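Local coordinates for protein putative laminarinase (Phanerochaete chrysosporium, PDB 2W39) that probably hydrolyses beta-glucans such as laminarin, as a secreted glycoside hydrolase of family 16 from a white-rot fungus, at residues A[247-252]-A[289-294]. Sequence-based numbering, arbitrary orientation.
Sequences IIINLT and WDIASV
Ile249 and Trp289 meet in the core of the beta sandwich that characterises glycoside hydrolase family 16, where strand 246-253 of one sheet faces strand 288-297 of the other. The short strand axes of 247-252 and 289-291 run roughly antiparallel, at 153°, and pass 9.9 Å apart, a spacing bridged by side chains.

Apolar packing is centred on Ile249, whose beta-branched shape sends two arms to different partners. Its CG2, anti to the backbone N, lies over one face of the Trp289 indole in a CH-pi contact, 3.8 Å from the centroid of the five-membered ring. The other arm ends in CD1, which meets Ile291 CD1 tip to tip at 3.9 Å; Val294 CG2 lies a little farther from the same methyl. Between Ile291 and Val294 a classic beta bulge opposite Asp88 interrupts the strand, yet the CB atoms of both are directed toward strand 246-253, and their methyl tips suit this buried, apolar meeting of sheets. Leu54 of strand 51-55 also packs on Ile249 and Trp289.

The one polar link suits tryptophan, which can bury a broad surface and still donate a hydrogen bond. A leucine here has neither the flat face nor the N-H, so the Ile249 methyl would probably lose its aromatic cover and Asn250 O its indole donor. The CB of Asn250 points away from segment 289-294, and its amide suits the sugar-facing side: OD1 is hydrogen-bonded to Trp103 NE1 of the ligand pocket, and the side chain comes within about 4 Å of a bound beta-D-glucopyranose. Trp289 NE1 donates a hydrogen bond to Asn250 O at 3.1 Å, nearly straight at 165°, with the oxygen in the indole plane but the donor well above the carbonyl plane.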
# COMPACT_ATOMS: atom_id res chain seq x y z
N ILE A 247 -6.86 -7.72 -0.60
CA ILE A 247 -5.65 -6.99 -0.20
C ILE A 247 -4.60 -7.16 -1.30
O ILE A 247 -4.38 -8.28 -1.79
CB ILE A 247 -5.12 -7.55 1.14
CG1 ILE A 247 -6.10 -7.24 2.27
CG2 ILE A 247 -3.70 -7.02 1.45
CD1 ILE A 247 -5.87 -8.01 3.57
N ILE A 248 -4.00 -6.04 -1.70
CA ILE A 248 -2.98 -6.02 -2.75
C ILE A 248 -1.72 -5.36 -2.20
O ILE A 248 -1.78 -4.33 -1.52
CB ILE A 248 -3.48 -5.29 -4.03
CG1 ILE A 248 -4.75 -5.99 -4.55
CG2 ILE A 248 -2.38 -5.25 -5.11
CD1 ILE A 248 -5.39 -5.30 -5.74
N ILE A 249 -0.57 -5.96 -2.50
CA ILE A 249 0.73 -5.38 -2.18
C ILE A 249 1.57 -5.43 -3.45
O ILE A 249 1.70 -6.49 -4.06
CB ILE A 249 1.46 -6.11 -1.02
CG1 ILE A 249 0.55 -6.21 0.20
CG2 ILE A 249 2.77 -5.40 -0.71
CD1 ILE A 249 1.08 -7.16 1.29
N ASN A 250 2.09 -4.28 -3.88
CA ASN A 250 2.76 -4.22 -5.19
C ASN A 250 3.88 -3.21 -5.22
O ASN A 250 4.03 -2.39 -4.31
CB ASN A 250 1.74 -3.89 -6.31
CG ASN A 250 1.24 -2.47 -6.22
OD1 ASN A 250 0.37 -2.16 -5.41
ND2 ASN A 250 1.82 -1.57 -7.03
N LEU A 251 4.63 -3.28 -6.31
CA LEU A 251 5.62 -2.25 -6.61
C LEU A 251 5.59 -2.02 -8.12
O LEU A 251 5.92 -2.92 -8.90
CB LEU A 251 7.00 -2.71 -6.17
CG LEU A 251 8.18 -1.85 -6.66
CD1 LEU A 251 8.09 -0.41 -6.17
CD2 LEU A 251 9.50 -2.50 -6.26
N THR A 252 5.17 -0.82 -8.53
CA THR A 252 5.32 -0.40 -9.91
C THR A 252 6.40 0.69 -10.01
O THR A 252 6.97 1.10 -8.98
CB THR A 252 3.96 -0.01 -10.57
OG1 THR A 252 4.18 0.03 -11.99
CG2 THR A 252 3.41 1.32 -10.08
N TRP A 289 9.94 -4.76 -0.56
CA TRP A 289 9.19 -4.94 0.67
C TRP A 289 9.84 -6.05 1.47
O TRP A 289 10.21 -7.08 0.91
CB TRP A 289 7.77 -5.41 0.34
CG TRP A 289 6.85 -4.41 -0.31
CD1 TRP A 289 6.55 -4.31 -1.64
CD2 TRP A 289 6.07 -3.42 0.36
NE1 TRP A 289 5.64 -3.29 -1.84
CE2 TRP A 289 5.31 -2.75 -0.63
CE3 TRP A 289 5.92 -3.05 1.71
CZ2 TRP A 289 4.41 -1.73 -0.31
CZ3 TRP A 289 5.04 -2.01 2.01
CH2 TRP A 289 4.30 -1.36 1.01
N ASP A 290 9.94 -5.87 2.79
CA ASP A 290 10.27 -6.96 3.73
C ASP A 290 9.15 -6.91 4.75
O ASP A 290 9.04 -5.93 5.51
CB ASP A 290 11.66 -6.73 4.36
CG ASP A 290 12.02 -7.77 5.41
OD1 ASP A 290 11.13 -8.45 5.94
OD2 ASP A 290 13.23 -7.88 5.74
N ILE A 291 8.30 -7.93 4.72
CA ILE A 291 7.09 -7.97 5.53
C ILE A 291 7.22 -9.12 6.53
O ILE A 291 7.51 -10.26 6.15
CB ILE A 291 5.86 -8.12 4.62
CG1 ILE A 291 5.68 -6.81 3.83
CG2 ILE A 291 4.61 -8.44 5.44
CD1 ILE A 291 4.79 -6.92 2.60
N ALA A 292 7.04 -8.79 7.81
CA ALA A 292 7.10 -9.78 8.89
C ALA A 292 5.79 -10.56 9.01
O ALA A 292 5.81 -11.77 9.29
CB ALA A 292 7.44 -9.09 10.22
N SER A 293 4.65 -9.88 8.82
CA SER A 293 3.35 -10.54 8.88
C SER A 293 2.30 -9.62 8.32
O SER A 293 2.44 -8.37 8.35
CB SER A 293 2.98 -10.92 10.32
OG SER A 293 2.91 -9.78 11.15
N VAL A 294 1.22 -10.23 7.84
CA VAL A 294 -0.04 -9.53 7.59
C VAL A 294 -1.12 -10.36 8.26
O VAL A 294 -1.19 -11.57 8.02
CB VAL A 294 -0.34 -9.33 6.09
CG1 VAL A 294 -1.71 -8.68 5.90
CG2 VAL A 294 0.75 -8.47 5.43